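Bromo domain-containing protein (Trypanosoma brucei brucei, PDB 5KO4) is of unknown function but contains a bromodomain, the fold that in relatives reads acetylated lysines, and so probably recognises acetyl-lysine marks. Local coordinates at residues S6-C11 against A52-Y57; A64-M69 against D99-E104; L71-C76 against R92-M97. All coordinates share one frame; numbering follows the deposited sequence.

Interaction 1: S6-C11 against A52-Y57; sequences SFYKQC and ARLTRY. With SO4 (sulfate ion), chain C.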
loop_
_atom_site.group_PDB
_atom_site.type_symbol
_atom_site.label_atom_id
_atom_site.label_comp_id
_atom_site.label_asym_id
_atom_site.label_seq_id
_atom_site.Cartn_x
_atom_site.Cartn_y
_atom_site.Cartn_z
ATOM N N SER A 6 29.512 -4.571 -21.166
ATOM C CA SER A 6 29.299 -4.578 -19.723
ATOM C C SER A 6 28.023 -3.836 -19.355
ATOM O O SER A 6 27.542 -3.000 -20.118
ATOM C CB SER A 6 30.490 -3.973 -19.001
ATOM O OG SER A 6 30.752 -2.646 -19.418
ATOM N N PHE A 7 27.437 -4.180 -18.210
ATOM C CA PHE A 7 26.152 -3.590 -17.857
ATOM C C PHE A 7 25.887 -3.493 -16.339
ATOM O O PHE A 7 24.966 -2.783 -15.968
ATOM C CB PHE A 7 25.021 -4.402 -18.508
ATOM C CG PHE A 7 24.951 -5.839 -18.064
ATOM C CD1 PHE A 7 25.742 -6.807 -18.662
ATOM C CD2 PHE A 7 24.064 -6.234 -17.077
ATOM C CE1 PHE A 7 25.664 -8.139 -18.250
ATOM C CE2 PHE A 7 23.994 -7.561 -16.670
ATOM C CZ PHE A 7 24.815 -8.495 -17.237
ATOM N N TYR A 8 26.622 -4.201 -15.463
ATOM C CA TYR A 8 26.280 -4.171 -14.030
ATOM C C TYR A 8 26.369 -2.764 -13.431
ATOM O O TYR A 8 25.517 -2.388 -12.619
ATOM C CB TYR A 8 27.171 -5.119 -13.224
ATOM C CG TYR A 8 26.538 -6.472 -13.022
ATOM C CD1 TYR A 8 26.441 -7.378 -14.065
ATOM C CD2 TYR A 8 25.940 -6.805 -11.816
ATOM C CE1 TYR A 8 25.832 -8.622 -13.889
ATOM C CE2 TYR A 8 25.310 -8.034 -11.636
ATOM C CZ TYR A 8 25.243 -8.930 -12.680
ATOM O OH TYR A 8 24.613 -10.138 -12.473
ATOM N N LYS A 9 27.390 -2.001 -13.803
ATOM C CA LYS A 9 27.546 -0.648 -13.298
ATOM C C LYS A 9 26.286 0.177 -13.585
ATOM O O LYS A 9 25.782 0.865 -12.701
ATOM C CB LYS A 9 28.777 0.011 -13.941
ATOM C CG LYS A 9 29.011 1.447 -13.500
ATOM C CD LYS A 9 30.260 2.011 -14.135
ATOM C CE LYS A 9 30.399 3.490 -13.866
ATOM N NZ LYS A 9 31.683 4.019 -14.391
ATOM N N GLN A 10 25.757 0.065 -14.807
ATOM C CA GLN A 10 24.591 0.839 -15.212
ATOM C C GLN A 10 23.333 0.306 -14.536
ATOM O O GLN A 10 22.486 1.098 -14.125
ATOM C CB GLN A 10 24.428 0.830 -16.730
ATOM C CG GLN A 10 25.513 1.648 -17.464
ATOM C CD GLN A 10 26.860 0.966 -17.480
ATOM O OE1 GLN A 10 26.948 -0.245 -17.549
ATOM N NE2 GLN A 10 27.937 1.730 -17.433
ATOM N N CYS A 11 23.201 -1.007 -14.382
ATOM C CA CYS A 11 22.020 -1.537 -13.717
ATOM C C CYS A 11 21.991 -1.097 -12.266
ATOM O O CYS A 11 20.936 -0.703 -11.758
ATOM C CB CYS A 11 21.974 -3.049 -13.829
ATOM S SG CYS A 11 21.732 -3.655 -15.521
ATOM N N ALA A 52 19.410 -7.712 -4.337
ATOM C CA ALA A 52 20.047 -8.975 -3.931
ATOM C C ALA A 52 20.486 -9.788 -5.159
ATOM O O ALA A 52 21.550 -10.403 -5.159
ATOM C CB ALA A 52 19.093 -9.791 -3.077
ATOM N N ARG A 53 19.691 -9.754 -6.232
ATOM C CA ARG A 53 20.032 -10.457 -7.450
ATOM C C ARG A 53 21.250 -9.836 -8.119
ATOM O O ARG A 53 22.065 -10.569 -8.674
ATOM C CB ARG A 53 18.827 -10.480 -8.402
ATOM C CG ARG A 53 17.769 -11.406 -7.856
ATOM C CD ARG A 53 16.526 -11.486 -8.680
ATOM N NE ARG A 53 15.684 -12.567 -8.161
ATOM C CZ ARG A 53 14.551 -12.980 -8.713
ATOM N NH1 ARG A 53 14.106 -12.416 -9.827
ATOM N NH2 ARG A 53 13.883 -14.001 -8.188
ATOM N N LEU A 54 21.401 -8.487 -8.068
ATOM C CA LEU A 54 22.605 -7.848 -8.601
ATOM C C LEU A 54 23.820 -8.300 -7.803
ATOM O O LEU A 54 24.840 -8.675 -8.380
ATOM C CB LEU A 54 22.515 -6.315 -8.548
ATOM C CG LEU A 54 21.700 -5.646 -9.622
ATOM C CD1 LEU A 54 21.498 -4.183 -9.290
ATOM C CD2 LEU A 54 22.380 -5.739 -10.974
ATOM N N THR A 55 23.705 -8.288 -6.468
ATOM C CA THR A 55 24.782 -8.717 -5.587
ATOM C C THR A 55 25.165 -10.174 -5.853
ATOM O O THR A 55 26.341 -10.509 -5.865
ATOM C CB THR A 55 24.367 -8.520 -4.128
ATOM O OG1 THR A 55 24.072 -7.141 -3.928
ATOM C CG2 THR A 55 25.458 -8.964 -3.133
ATOM N N ARG A 56 24.183 -11.035 -6.114
ATOM C CA ARG A 56 24.441 -12.453 -6.300
ATOM C C ARG A 56 24.743 -12.837 -7.767
ATOM O O ARG A 56 24.814 -14.035 -8.083
ATOM C CB ARG A 56 23.242 -13.241 -5.799
ATOM C CG ARG A 56 23.049 -13.106 -4.306
ATOM C CD ARG A 56 21.743 -13.726 -3.907
ATOM N NE ARG A 56 21.523 -13.702 -2.464
ATOM C CZ ARG A 56 22.077 -14.553 -1.604
ATOM N NH1 ARG A 56 22.945 -15.465 -2.024
ATOM N NH2 ARG A 56 21.785 -14.481 -0.311
ATOM N N TYR A 57 24.978 -11.832 -8.641
ATOM C CA TYR A 57 25.264 -12.022 -10.066
ATOM C C TYR A 57 24.210 -12.881 -10.773
ATOM O O TYR A 57 24.557 -13.641 -11.681
ATOM C CB TYR A 57 26.637 -12.688 -10.283
ATOM C CG TYR A 57 27.840 -11.863 -9.924
ATOM C CD1 TYR A 57 28.034 -10.601 -10.482
ATOM C CD2 TYR A 57 28.900 -12.423 -9.226
ATOM C CE1 TYR A 57 29.194 -9.874 -10.241
ATOM C CE2 TYR A 57 30.079 -11.724 -9.014
ATOM C CZ TYR A 57 30.224 -10.450 -9.520
ATOM O OH TYR A 57 31.384 -9.763 -9.304
HETATM S S SO4 C . 30.891 -3.430 -14.991
HETATM O O1 SO4 C . 31.821 -2.942 -16.033
HETATM O O2 SO4 C . 31.247 -2.722 -13.760
HETATM O O3 SO4 C . 31.036 -4.857 -14.852
HETATM O O4 SO4 C . 29.507 -3.119 -15.393
#

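Interaction 2: A64-M69 against D99-E104; sequences AFINDM and DLFVTE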
loop_
_atom_site.group_PDB
_atom_site.type_symbol
_atom_site.label_atom_id
_atom_site.label_comp_id
_atom_site.label_asym_id
_atom_site.label_seq_id
_atom_site.Cartn_x
_atom_site.Cartn_y
_atom_site.Cartn_z
ATOM N N ALA A 64 17.543 -9.338 -18.573
ATOM C CA ALA A 64 16.987 -10.013 -17.404
ATOM C C ALA A 64 16.752 -9.027 -16.255
ATOM O O ALA A 64 15.740 -9.117 -15.560
ATOM C CB ALA A 64 17.910 -11.127 -16.957
ATOM N N PHE A 65 17.657 -8.057 -16.087
ATOM C CA PHE A 65 17.479 -7.004 -15.087
ATOM C C PHE A 65 16.274 -6.124 -15.467
ATOM O O PHE A 65 15.407 -5.861 -14.629
ATOM C CB PHE A 65 18.759 -6.173 -14.991
ATOM C CG PHE A 65 18.613 -4.894 -14.214
ATOM C CD1 PHE A 65 18.633 -4.897 -12.830
ATOM C CD2 PHE A 65 18.448 -3.687 -14.864
ATOM C CE1 PHE A 65 18.487 -3.709 -12.112
ATOM C CE2 PHE A 65 18.361 -2.497 -14.148
ATOM C CZ PHE A 65 18.381 -2.516 -12.776
ATOM N N ILE A 66 16.190 -5.728 -16.746
ATOM C CA ILE A 66 15.081 -4.918 -17.250
ATOM C C ILE A 66 13.759 -5.641 -17.004
ATOM O O ILE A 66 12.794 -5.019 -16.563
ATOM C CB ILE A 66 15.283 -4.586 -18.756
ATOM C CG1 ILE A 66 16.419 -3.535 -18.917
ATOM C CG2 ILE A 66 13.978 -4.094 -19.395
ATOM C CD1 ILE A 66 16.969 -3.449 -20.311
ATOM N N ASN A 67 13.708 -6.944 -17.267
ATOM C CA ASN A 67 12.493 -7.706 -17.038
ATOM C C ASN A 67 12.017 -7.595 -15.600
ATOM O O ASN A 67 10.834 -7.391 -15.363
ATOM C CB ASN A 67 12.710 -9.156 -17.372
ATOM C CG ASN A 67 12.792 -9.421 -18.843
ATOM O OD1 ASN A 67 12.488 -8.571 -19.675
ATOM N ND2 ASN A 67 13.395 -10.513 -19.185
ATOM N N ASP A 68 12.929 -7.759 -14.627
ATOM C CA ASP A 68 12.511 -7.698 -13.220
ATOM C C ASP A 68 12.083 -6.282 -12.816
ATOM O O ASP A 68 11.109 -6.123 -12.065
ATOM C CB ASP A 68 13.617 -8.180 -12.294
ATOM C CG ASP A 68 13.795 -9.676 -12.275
ATOM O OD1 ASP A 68 12.967 -10.389 -12.903
ATOM O OD2 ASP A 68 14.774 -10.144 -11.659
ATOM N N MET A 69 12.769 -5.246 -13.331
ATOM C CA MET A 69 12.385 -3.877 -13.042
ATOM C C MET A 69 11.003 -3.570 -13.587
ATOM O O MET A 69 10.173 -2.984 -12.879
ATOM C CB MET A 69 13.404 -2.924 -13.654
ATOM C CG MET A 69 14.802 -3.022 -13.024
ATOM S SD MET A 69 14.878 -2.291 -11.372
ATOM C CE MET A 69 14.865 -0.567 -11.786
ATOM N N ASP A 99 13.698 5.778 -19.628
ATOM C CA ASP A 99 14.554 6.849 -20.150
ATOM C C ASP A 99 16.025 6.513 -19.984
ATOM O O ASP A 99 16.853 6.987 -20.766
ATOM C CB ASP A 99 14.294 8.165 -19.403
ATOM C CG ASP A 99 12.968 8.843 -19.674
ATOM O OD1 ASP A 99 12.278 8.451 -20.654
ATOM O OD2 ASP A 99 12.601 9.745 -18.895
ATOM N N LEU A 100 16.373 5.793 -18.911
ATOM C CA LEU A 100 17.757 5.426 -18.631
ATOM C C LEU A 100 18.174 4.146 -19.367
ATOM O O LEU A 100 19.302 4.100 -19.834
ATOM C CB LEU A 100 17.956 5.253 -17.133
ATOM C CG LEU A 100 17.687 6.502 -16.301
ATOM C CD1 LEU A 100 17.802 6.210 -14.813
ATOM C CD2 LEU A 100 18.614 7.637 -16.688
ATOM N N PHE A 101 17.270 3.159 -19.551
ATOM C CA PHE A 101 17.659 1.936 -20.277
ATOM C C PHE A 101 18.108 2.260 -21.688
ATOM O O PHE A 101 19.054 1.648 -22.173
ATOM C CB PHE A 101 16.514 0.932 -20.386
ATOM C CG PHE A 101 15.881 0.414 -19.126
ATOM C CD1 PHE A 101 16.627 0.239 -17.967
ATOM C CD2 PHE A 101 14.571 -0.016 -19.127
ATOM C CE1 PHE A 101 16.036 -0.264 -16.810
ATOM C CE2 PHE A 101 14.000 -0.568 -17.989
ATOM C CZ PHE A 101 14.732 -0.684 -16.834
ATOM N N VAL A 102 17.357 3.122 -22.392
ATOM C CA VAL A 102 17.680 3.484 -23.791
ATOM C C VAL A 102 19.053 4.107 -23.872
ATOM O O VAL A 102 19.815 3.799 -24.783
ATOM C CB VAL A 102 16.633 4.445 -24.433
ATOM C CG1 VAL A 102 15.324 3.741 -24.697
ATOM C CG2 VAL A 102 16.425 5.702 -23.594
ATOM N N THR A 103 19.352 5.004 -22.932
ATOM C CA THR A 103 20.573 5.789 -22.887
ATOM C C THR A 103 21.788 4.982 -22.387
ATOM O O THR A 103 22.884 5.172 -22.907
ATOM C CB THR A 103 20.338 6.992 -21.968
ATOM O OG1 THR A 103 19.031 7.520 -22.231
ATOM C CG2 THR A 103 21.372 8.078 -22.156
ATOM N N GLU A 104 21.609 4.146 -21.338
ATOM C CA GLU A 104 22.713 3.436 -20.665
ATOM C C GLU A 104 22.883 1.982 -21.077
ATOM O O GLU A 104 23.994 1.472 -20.972
ATOM C CB GLU A 104 22.483 3.447 -19.157
ATOM C CG GLU A 104 22.491 4.821 -18.556
ATOM C CD GLU A 104 22.461 4.759 -17.050
ATOM O OE1 GLU A 104 23.426 4.234 -16.451
ATOM O OE2 GLU A 104 21.411 5.111 -16.479
#

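Interaction 3: L71-C76 against R92-M97; sequences LVVQNC and RIEIAM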
loop_
_atom_site.group_PDB
_atom_site.type_symbol
_atom_site.label_atom_id
_atom_site.label_comp_id
_atom_site.label_asym_id
_atom_site.label_seq_id
_atom_site.Cartn_x
_atom_site.Cartn_y
_atom_site.Cartn_z
ATOM N N LEU A 71 8.686 -5.704 -14.152
ATOM C CA LEU A 71 7.720 -6.525 -13.420
ATOM C C LEU A 71 7.211 -5.822 -12.138
ATOM O O LEU A 71 6.028 -5.928 -11.793
ATOM C CB LEU A 71 8.394 -7.846 -13.063
ATOM C CG LEU A 71 7.601 -8.854 -12.280
ATOM C CD1 LEU A 71 6.297 -9.224 -13.005
ATOM C CD2 LEU A 71 8.449 -10.075 -12.013
ATOM N N VAL A 72 8.077 -5.071 -11.453
ATOM C CA VAL A 72 7.641 -4.377 -10.237
ATOM C C VAL A 72 6.507 -3.421 -10.575
ATOM O O VAL A 72 5.473 -3.381 -9.891
ATOM C CB VAL A 72 8.800 -3.601 -9.584
ATOM C CG1 VAL A 72 8.312 -2.793 -8.386
ATOM C CG2 VAL A 72 9.921 -4.536 -9.163
ATOM N N VAL A 73 6.699 -2.638 -11.628
ATOM C CA VAL A 73 5.703 -1.618 -11.958
ATOM C C VAL A 73 4.455 -2.257 -12.601
ATOM O O VAL A 73 3.337 -1.849 -12.266
ATOM C CB VAL A 73 6.277 -0.450 -12.810
ATOM C CG1 VAL A 73 7.411 0.244 -12.063
ATOM C CG2 VAL A 73 6.743 -0.903 -14.190
ATOM N N GLN A 74 4.612 -3.291 -13.445
ATOM C CA GLN A 74 3.436 -3.945 -14.004
ATOM C C GLN A 74 2.621 -4.643 -12.901
ATOM O O GLN A 74 1.388 -4.617 -12.939
ATOM C CB GLN A 74 3.807 -4.939 -15.094
ATOM C CG GLN A 74 2.591 -5.447 -15.885
ATOM C CD GLN A 74 1.846 -4.309 -16.543
ATOM O OE1 GLN A 74 2.436 -3.467 -17.248
ATOM N NE2 GLN A 74 0.526 -4.236 -16.343
ATOM N N ASN A 75 3.287 -5.200 -11.880
ATOM C CA ASN A 75 2.541 -5.796 -10.770
ATOM C C ASN A 75 1.738 -4.737 -10.036
ATOM O O ASN A 75 0.600 -4.988 -9.641
ATOM C CB ASN A 75 3.481 -6.493 -9.790
ATOM C CG ASN A 75 3.995 -7.809 -10.289
ATOM O OD1 ASN A 75 3.477 -8.391 -11.252
ATOM N ND2 ASN A 75 5.011 -8.333 -9.611
ATOM N N CYS A 76 2.287 -3.538 -9.904
ATOM C CA CYS A 76 1.542 -2.446 -9.293
ATOM C C CYS A 76 0.289 -2.146 -10.105
ATOM O O CYS A 76 -0.796 -2.000 -9.537
ATOM C CB CYS A 76 2.413 -1.210 -9.167
ATOM S SG CYS A 76 1.541 0.240 -8.523
ATOM N N ARG A 92 5.755 7.025 -12.823
ATOM C CA ARG A 92 6.890 7.956 -12.865
ATOM C C ARG A 92 8.204 7.175 -12.805
ATOM O O ARG A 92 9.170 7.537 -13.472
ATOM C CB ARG A 92 6.839 8.961 -11.709
ATOM C CG ARG A 92 5.649 9.913 -11.723
ATOM C CD ARG A 92 5.300 10.499 -13.082
ATOM N NE ARG A 92 6.426 11.228 -13.687
ATOM C CZ ARG A 92 6.387 11.803 -14.881
ATOM N NH1 ARG A 92 5.276 11.761 -15.611
ATOM N NH2 ARG A 92 7.456 12.438 -15.356
ATOM N N ILE A 93 8.239 6.096 -12.020
ATOM C CA ILE A 93 9.416 5.247 -11.914
ATOM C C ILE A 93 9.649 4.510 -13.235
ATOM O O ILE A 93 10.791 4.423 -13.678
ATOM C CB ILE A 93 9.242 4.283 -10.717
ATOM C CG1 ILE A 93 9.402 5.066 -9.406
ATOM C CG2 ILE A 93 10.252 3.110 -10.786
ATOM C CD1 ILE A 93 8.963 4.320 -8.170
ATOM N N GLU A 94 8.586 4.017 -13.879
ATOM C CA GLU A 94 8.714 3.337 -15.156
ATOM C C GLU A 94 9.278 4.292 -16.207
ATOM O O GLU A 94 10.147 3.919 -16.993
ATOM C CB GLU A 94 7.362 2.785 -15.625
ATOM C CG GLU A 94 7.510 1.892 -16.846
ATOM C CD GLU A 94 6.223 1.352 -17.419
ATOM O OE1 GLU A 94 5.158 1.578 -16.813
ATOM O OE2 GLU A 94 6.270 0.758 -18.517
ATOM N N ILE A 95 8.778 5.531 -16.220
ATOM C CA ILE A 95 9.242 6.543 -17.154
ATOM C C ILE A 95 10.719 6.764 -16.945
ATOM O O ILE A 95 11.476 6.781 -17.909
ATOM C CB ILE A 95 8.430 7.849 -16.969
ATOM C CG1 ILE A 95 7.006 7.660 -17.501
ATOM C CG2 ILE A 95 9.111 9.020 -17.669
ATOM C CD1 ILE A 95 6.050 8.658 -17.064
ATOM N N ALA A 96 11.148 6.895 -15.688
ATOM C CA ALA A 96 12.557 7.095 -15.393
ATOM C C ALA A 96 13.406 5.943 -15.831
ATOM O O ALA A 96 14.412 6.154 -16.501
ATOM C CB ALA A 96 12.760 7.329 -13.910
ATOM N N MET A 97 13.073 4.732 -15.439
ATOM C CA MET A 97 13.957 3.633 -15.799
ATOM C C MET A 97 13.961 3.401 -17.342
ATOM O O MET A 97 15.033 3.170 -17.889
ATOM C CB MET A 97 13.613 2.360 -15.025
ATOM C CG MET A 97 12.321 1.747 -15.395
ATOM S SD MET A 97 11.708 0.622 -14.114
ATOM C CE MET A 97 10.608 -0.283 -15.045
#

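Interaction 1: S6-C11 against A52-Y57
Tyr8 and Tyr57 meet as a T-shaped aromatic pair: the edge of the Tyr57 ring is directed at the face of Tyr8, with the planes at 77° and the centroids 5.6 Å apart. Tyr57, with its positive phi, is the C-prime residue of the Schellman motif that ends helix 47-55, and its ring lies beside the phenol.

The apolar contacts gather on Leu54, whose CG lies anti to the carbonyl carbon (chi1 -79°) and whose end comes nearer to Tyr8. Its CD2 touches Tyr8 CE2 at 3.8 Å, and the same methyl reaches CB of Cys11 at 3.9 Å.

Polar atoms border these contacts. Leu54 O lies near the plane of the Tyr8 ring at its edge, 3.4 Å from Tyr8 CE2, while also accepting the backbone N-H of Tyr57. The phenol oxygen of Tyr8 runs past the Tyr57 backbone to hydrogen-bond Tyr59 O. At the start of helix 8-21 a sulfate, probably from the crystallisation liquor, takes a nearly straight bond (170°) from Lys9 N to its O4, 2.9 Å long.

The chemistry implies a mostly apolar, aromatic seam pinned at the phenol end, beside a helix N-terminus whose N-H and dipole probably favour an anion.

Interaction 2: A64-M69 against D99-E104
Asp68 OD2 is gripped by two groups on the side of helix 62-80 turned from Phe101: Arg53 NH1 in a salt bridge and Tyr59 OH in a hydrogen bond. The carboxylate thus ties this helix to helix 47-55 and the loop after it.

Toward helix 85-104 the chemistry is purely apolar, and Phe101 carries it. The two segments run almost exactly antiparallel (173°), with axes 12.2 Å apart, a wide spacing that the phenyl ring bridges. Ile66 CG1 sits squarely over one ring face in a CH-pi contact, 3.7 Å from the Phe101 centroid and just 2° off its normal. A chi1 of -73° sets CG1 of Ile66 anti to the carbonyl carbon and CG2 anti to the backbone N, and both branches meet the ring: CG2 lies 3.8 Å from Phe101 CE2.

Met69, almost one turn on, meets the ring at its edge, where its CB is 4.1 Å from Phe101 CZ. Phe65 comes in obliquely, CE2 to Phe101 CE1 at 4.2 Å, and Met69 CG lies over one face of the Phe65 ring, toward the rim. Within helix 85-104, Thr103 OG1 donates to Asp99 O at 2.7 Å.

What follows is a division of labour: dispersion and CH-pi contacts join helices 62-80 and 85-104 in a buried seam, while the charged anchor of helix 62-80 faces helix 47-55.

Interaction 3: L71-C76 against R92-M97
Val73 plugs into the side of helix 85-104 in a buried, almost wholly apolar helix-helix contact, centred about 6 Å from the centre of the chain. The two helices are consecutive, and their segments run antiparallel at 155° with axes 10.0 Å apart. The backbones come nearest at Val73 and Glu94, whose CA atoms are 6.6 Å apart.

The valine enters as a knob. Ile93, Glu94 and Met97 surround it, and Ala90, one turn earlier on the same helix, completes the diamond of four residues expected of knobs-into-holes packing. The two methyls divide the work. CG1 is directed at Ile93, 4.2 Å from its CG2. The other branch, CG2, lies 3.9 Å from Glu94 CG and 4.0 Å from Met97 CE, though the latter contact is doubtful because the methionine has two modelled conformers.

Glu94 is the polar member. Its CG is anti to the backbone N (chi1 -171°) and the chain stays extended, so the aliphatic part crosses Val73 CG2 obliquely and carries the carboxylate toward helix 62-80. There OE1 is hydrogen-bonded to Tyr77 OH, one turn beyond Val73, which adds a polar tie between the helices alongside the methyl packing.

Other helices close round the seam: Ile93 rests on Val18 and Leu21 of helix 8-21 and on Trp47 of helix 47-55. On the flank of helix 62-80 turned from Val73, Asn75 ND2 is hydrogen-bonded to His43 O, which ties the loop ahead of helix 47-55 to helix 62-80.

With Val73 as a knob in its core, this antiparallel helical hairpin packs against two further helices, as expected in the left-handed four-helix bundle of bromodomains.

Along the chain interaction 1 comes first, joining helices 8-21 and 47-55, and it closes before the other two open. Interactions 2 and 3 both join helices 62-80 and 85-104, interaction 3 lying nearer the turn of that hairpin and interaction 2 nearer its open end. Centres of interactions 1 and 2 are about 12 Å apart, of 2 and 3 about 11 Å, and of 1 and 3 about 18 Å. Phe65 links the first two, packing against Cys11 and Leu54. Together the contacts draw all four main helices into one continuous bundle, the scaffold of the bromodomain.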